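Local coordinates for TodX (Pseudomonas putida, PDB 3BS0), which probably carries toluene and related aromatic hydrocarbons across the outer membrane as a monomeric beta-barrel channel of the FadL family, at residues P371-E383 and I392-V404. Sequence-based numbering, arbitrary orientation.
Sequences PAYLKRHVTFGGE and INLAISFGLRERV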
loop_
_atom_site.group_PDB
_atom_site.type_symbol
_atom_site.label_atom_id
_atom_site.label_comp_id
_atom_site.label_asym_id
_atom_site.label_seq_id
_atom_site.Cartn_x
_atom_site.Cartn_y
_atom_site.Cartn_z
ATOM N N PRO A 371 -6.661 6.255 6.405
ATOM C CA PRO A 371 -7.697 6.465 5.387
ATOM C C PRO A 371 -8.012 5.181 4.603
ATOM O O PRO A 371 -7.125 4.362 4.362
ATOM C CB PRO A 371 -7.089 7.550 4.489
ATOM C CG PRO A 371 -5.925 8.123 5.302
ATOM C CD PRO A 371 -5.407 6.917 6.012
ATOM N N ALA A 372 -9.272 5.011 4.208
ATOM C CA ALA A 372 -9.683 3.835 3.437
ATOM C C ALA A 372 -9.129 4.016 2.026
ATOM O O ALA A 372 -8.898 5.152 1.610
ATOM C CB ALA A 372 -11.204 3.744 3.392
ATOM N N TYR A 373 -8.916 2.920 1.290
ATOM C CA TYR A 373 -8.381 3.026 -0.066
ATOM C C TYR A 373 -9.393 3.686 -0.990
ATOM O O TYR A 373 -10.597 3.644 -0.745
ATOM C CB TYR A 373 -7.962 1.650 -0.625
ATOM C CG TYR A 373 -9.076 0.628 -0.796
ATOM C CD1 TYR A 373 -10.102 0.825 -1.723
ATOM C CD2 TYR A 373 -9.114 -0.531 -0.010
ATOM C CE1 TYR A 373 -11.140 -0.098 -1.858
ATOM C CE2 TYR A 373 -10.147 -1.460 -0.139
ATOM C CZ TYR A 373 -11.157 -1.237 -1.061
ATOM O OH TYR A 373 -12.197 -2.137 -1.170
ATOM N N LEU A 374 -8.895 4.303 -2.052
ATOM C CA LEU A 374 -9.755 4.987 -2.999
ATOM C C LEU A 374 -10.425 4.060 -4.018
ATOM O O LEU A 374 -9.863 3.056 -4.457
ATOM C CB LEU A 374 -8.957 6.101 -3.670
ATOM C CG LEU A 374 -8.428 7.014 -2.560
ATOM C CD1 LEU A 374 -7.573 8.126 -3.101
ATOM C CD2 LEU A 374 -9.608 7.579 -1.816
ATOM N N LYS A 375 -11.653 4.419 -4.370
ATOM C CA LYS A 375 -12.484 3.647 -5.293
ATOM C C LYS A 375 -12.024 3.641 -6.747
ATOM O O LYS A 375 -11.928 2.585 -7.366
ATOM C CB LYS A 375 -13.923 4.168 -5.223
ATOM C CG LYS A 375 -15.000 3.102 -5.253
ATOM C CD LYS A 375 -16.327 3.689 -4.788
ATOM C CE LYS A 375 -16.216 4.205 -3.350
ATOM N NZ LYS A 375 -17.388 5.021 -2.930
ATOM N N ARG A 376 -11.745 4.823 -7.285
ATOM C CA ARG A 376 -11.319 4.943 -8.671
ATOM C C ARG A 376 -9.940 5.595 -8.834
ATOM O O ARG A 376 -9.468 6.298 -7.943
ATOM C CB ARG A 376 -12.364 5.751 -9.443
ATOM C CG ARG A 376 -13.746 5.100 -9.519
ATOM C CD ARG A 376 -14.756 6.052 -10.154
ATOM N NE ARG A 376 -15.934 5.365 -10.677
ATOM C CZ ARG A 376 -16.920 5.971 -11.326
ATOM N NH1 ARG A 376 -16.878 7.283 -11.531
ATOM N NH2 ARG A 376 -17.940 5.260 -11.786
ATOM N N HIS A 377 -9.315 5.358 -9.987
ATOM C CA HIS A 377 -8.003 5.904 -10.310
ATOM C C HIS A 377 -7.920 6.181 -11.806
ATOM O O HIS A 377 -8.367 5.369 -12.603
ATOM C CB HIS A 377 -6.912 4.890 -9.975
ATOM C CG HIS A 377 -6.879 4.479 -8.543
ATOM N ND1 HIS A 377 -6.176 5.177 -7.588
ATOM C CD2 HIS A 377 -7.489 3.458 -7.893
ATOM C CE1 HIS A 377 -6.357 4.608 -6.409
ATOM N NE2 HIS A 377 -7.151 3.563 -6.565
ATOM N N VAL A 378 -7.344 7.316 -12.188
ATOM C CA VAL A 378 -7.162 7.647 -13.603
ATOM C C VAL A 378 -5.664 7.867 -13.806
ATOM O O VAL A 378 -5.064 8.754 -13.204
ATOM C CB VAL A 378 -7.897 8.928 -14.012
ATOM C CG1 VAL A 378 -7.755 9.132 -15.514
ATOM C CG2 VAL A 378 -9.352 8.843 -13.620
ATOM N N THR A 379 -5.073 7.061 -14.674
ATOM C CA THR A 379 -3.639 7.112 -14.913
ATOM C C THR A 379 -3.182 7.532 -16.304
ATOM O O THR A 379 -3.931 7.446 -17.276
ATOM C CB THR A 379 -3.039 5.743 -14.613
ATOM O OG1 THR A 379 -3.529 4.793 -15.565
ATOM C CG2 THR A 379 -3.468 5.278 -13.254
ATOM N N PHE A 380 -1.931 7.979 -16.375
ATOM C CA PHE A 380 -1.298 8.406 -17.619
ATOM C C PHE A 380 0.137 7.909 -17.594
ATOM O O PHE A 380 0.795 7.963 -16.565
ATOM C CB PHE A 380 -1.244 9.930 -17.740
ATOM C CG PHE A 380 -2.525 10.567 -18.172
ATOM C CD1 PHE A 380 -3.709 10.345 -17.471
ATOM C CD2 PHE A 380 -2.531 11.471 -19.235
ATOM C CE1 PHE A 380 -4.887 11.022 -17.817
ATOM C CE2 PHE A 380 -3.694 12.156 -19.594
ATOM C CZ PHE A 380 -4.878 11.931 -18.881
ATOM N N GLY A 381 0.628 7.452 -18.735
ATOM C CA GLY A 381 1.991 6.972 -18.793
ATOM C C GLY A 381 2.683 7.257 -20.108
ATOM O O GLY A 381 2.044 7.420 -21.145
ATOM N N GLY A 382 4.006 7.310 -20.052
ATOM C CA GLY A 382 4.787 7.565 -21.236
ATOM C C GLY A 382 6.117 6.848 -21.175
ATOM O O GLY A 382 6.661 6.622 -20.093
ATOM N N GLU A 383 6.624 6.477 -22.347
ATOM C CA GLU A 383 7.905 5.796 -22.462
ATOM C C GLU A 383 8.740 6.494 -23.515
ATOM O O GLU A 383 8.249 6.844 -24.583
ATOM C CB GLU A 383 7.726 4.325 -22.855
ATOM C CG GLU A 383 9.046 3.612 -23.138
ATOM C CD GLU A 383 8.882 2.131 -23.446
ATOM O OE1 GLU A 383 8.155 1.789 -24.402
ATOM O OE2 GLU A 383 9.482 1.297 -22.735
ATOM N N ILE A 392 13.013 4.990 -20.488
ATOM C CA ILE A 392 12.551 5.775 -19.357
ATOM C C ILE A 392 11.040 5.689 -19.420
ATOM O O ILE A 392 10.450 6.028 -20.446
ATOM C CB ILE A 392 12.944 7.258 -19.461
ATOM C CG1 ILE A 392 14.464 7.394 -19.502
ATOM C CG2 ILE A 392 12.371 8.039 -18.276
ATOM C CD1 ILE A 392 14.926 8.828 -19.745
ATOM N N ASN A 393 10.426 5.223 -18.335
ATOM C CA ASN A 393 8.972 5.091 -18.249
ATOM C C ASN A 393 8.432 6.039 -17.182
ATOM O O ASN A 393 9.017 6.172 -16.109
ATOM C CB ASN A 393 8.568 3.666 -17.856
ATOM C CG ASN A 393 9.118 2.615 -18.788
ATOM O OD1 ASN A 393 8.470 2.205 -19.747
ATOM N ND2 ASN A 393 10.323 2.166 -18.501
ATOM N N LEU A 394 7.319 6.695 -17.482
ATOM C CA LEU A 394 6.688 7.595 -16.531
ATOM C C LEU A 394 5.257 7.122 -16.335
ATOM O O LEU A 394 4.687 6.454 -17.197
ATOM C CB LEU A 394 6.668 9.040 -17.052
ATOM C CG LEU A 394 7.984 9.751 -17.363
ATOM C CD1 LEU A 394 8.507 9.322 -18.727
ATOM C CD2 LEU A 394 7.750 11.249 -17.334
ATOM N N ALA A 395 4.683 7.453 -15.189
ATOM C CA ALA A 395 3.305 7.090 -14.897
ATOM C C ALA A 395 2.795 8.069 -13.861
ATOM O O ALA A 395 3.560 8.566 -13.039
ATOM C CB ALA A 395 3.236 5.671 -14.370
ATOM N N ILE A 396 1.504 8.373 -13.921
ATOM C CA ILE A 396 0.878 9.295 -12.968
ATOM C C ILE A 396 -0.537 8.797 -12.762
ATOM O O ILE A 396 -1.359 8.863 -13.677
ATOM C CB ILE A 396 0.823 10.756 -13.490
ATOM C CG1 ILE A 396 2.217 11.249 -13.903
ATOM C CG2 ILE A 396 0.346 11.667 -12.392
ATOM C CD1 ILE A 396 2.743 10.703 -15.256
ATOM N N SER A 397 -0.814 8.286 -11.563
ATOM C CA SER A 397 -2.130 7.746 -11.235
ATOM C C SER A 397 -2.875 8.598 -10.220
ATOM O O SER A 397 -2.369 8.884 -9.147
ATOM C CB SER A 397 -1.978 6.337 -10.695
ATOM O OG SER A 397 -3.229 5.824 -10.289
ATOM N N PHE A 398 -4.090 9.006 -10.564
ATOM C CA PHE A 398 -4.880 9.847 -9.672
ATOM C C PHE A 398 -5.988 9.046 -9.019
ATOM O O PHE A 398 -6.888 8.552 -9.700
ATOM C CB PHE A 398 -5.528 11.008 -10.424
ATOM C CG PHE A 398 -4.599 11.762 -11.330
ATOM C CD1 PHE A 398 -3.988 11.136 -12.409
ATOM C CD2 PHE A 398 -4.390 13.116 -11.150
ATOM C CE1 PHE A 398 -3.191 11.849 -13.295
ATOM C CE2 PHE A 398 -3.589 13.842 -12.037
ATOM C CZ PHE A 398 -2.994 13.203 -13.107
ATOM N N GLY A 399 -5.903 8.911 -7.700
ATOM C CA GLY A 399 -6.926 8.206 -6.960
ATOM C C GLY A 399 -8.050 9.204 -6.796
ATOM O O GLY A 399 -7.926 10.158 -6.037
ATOM N N LEU A 400 -9.137 9.002 -7.532
ATOM C CA LEU A 400 -10.279 9.910 -7.470
ATOM C C LEU A 400 -10.709 10.230 -6.044
ATOM O O LEU A 400 -10.785 9.351 -5.174
ATOM C CB LEU A 400 -11.448 9.337 -8.274
ATOM C CG LEU A 400 -11.103 9.244 -9.762
ATOM C CD1 LEU A 400 -12.279 8.679 -10.520
ATOM C CD2 LEU A 400 -10.738 10.627 -10.303
ATOM N N ARG A 401 -10.982 11.509 -5.826
ATOM C CA ARG A 401 -11.375 12.027 -4.526
ATOM C C ARG A 401 -12.808 11.717 -4.122
ATOM O O ARG A 401 -13.744 12.044 -4.841
ATOM C CB ARG A 401 -11.155 13.541 -4.505
ATOM C CG ARG A 401 -11.859 14.283 -3.379
ATOM C CD ARG A 401 -11.367 15.714 -3.312
ATOM N NE ARG A 401 -10.011 15.815 -2.764
ATOM C CZ ARG A 401 -9.736 16.044 -1.481
ATOM N NH1 ARG A 401 -10.720 16.202 -0.603
ATOM N NH2 ARG A 401 -8.477 16.119 -1.071
ATOM N N GLU A 402 -12.981 11.091 -2.968
ATOM C CA GLU A 402 -14.323 10.793 -2.507
ATOM C C GLU A 402 -14.562 11.382 -1.119
ATOM O O GLU A 402 -13.665 11.392 -0.278
ATOM C CB GLU A 402 -14.560 9.284 -2.513
ATOM C CG GLU A 402 -13.551 8.475 -1.736
ATOM C CD GLU A 402 -13.674 6.987 -2.011
ATOM O OE1 GLU A 402 -13.323 6.534 -3.137
ATOM O OE2 GLU A 402 -14.132 6.276 -1.089
ATOM N N ARG A 403 -15.768 11.911 -0.913
ATOM C CA ARG A 403 -16.169 12.503 0.368
ATOM C C ARG A 403 -16.784 11.385 1.203
ATOM O O ARG A 403 -17.056 10.309 0.682
ATOM C CB ARG A 403 -17.193 13.633 0.151
ATOM C CG ARG A 403 -16.612 15.051 -0.107
ATOM C CD ARG A 403 -15.943 15.207 -1.480
ATOM N NE ARG A 403 -16.025 16.578 -2.005
ATOM C CZ ARG A 403 -15.684 16.926 -3.248
ATOM N NH1 ARG A 403 -15.230 16.009 -4.094
ATOM N NH2 ARG A 403 -15.816 18.183 -3.658
ATOM N N VAL A 404 -17.007 11.621 2.489
ATOM C CA VAL A 404 -17.577 10.581 3.343
ATOM C C VAL A 404 -17.536 10.959 4.834
ATOM O O VAL A 404 -16.464 11.170 5.400
ATOM C CB VAL A 404 -16.812 9.240 3.115
ATOM C CG1 VAL A 404 -15.346 9.416 3.467
ATOM C CG2 VAL A 404 -17.446 8.115 3.910
#
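V378, F380 and G382 pair with F398, I396 and L394 through backbone hydrogen bonds, zipping strands 376-383 and 392-404 into an antiparallel hairpin of the barrel wall. The rungs are regular, G382 O accepting from L394 N at 2.7 Å, and H377, T379, G381 and E383 stand opposite G399, S397, A395 and N393 in the intervening non-hydrogen-bonded pairs. The face bearing these residues is tightly packed: A395 and S397 lean on helix 11-15, while T379 OG1 turns to the backbone N of G17, leaving its methyl CG2 for S397. G399, without a side chain, lies beside L374 CD1 and the obliquely set H377 ring. The opposite face is looser and lies at the surface, with V378 CG2 touching L400 CD2 at 4.0 Å, L400 CD1 lying against R376 CB and CD, and F380 CD1 reaching F398 CE1 at 4.5 Å.

Ahead of R376 the chain is a loop, and E402 reaches across to it. Its carboxylate accepts K375 N on the syn side of OE1 at 3.0 Å, 29° out of plane, and K375 NZ makes a long salt bridge of 3.9 Å to OE2. With CG between the backbone N and carbonyl carbon (chi1 55°), E402 is directed at the loop. Cutting E402 back to an alanine removes the acceptor of K375 N and is likely to leave the lysine ammonium without this counter-charge. The chemistry thus divides: backbone bonds hold the regular wall, whereas a carboxylate adds a hydrogen bond and a long ion pair to the incoming loop.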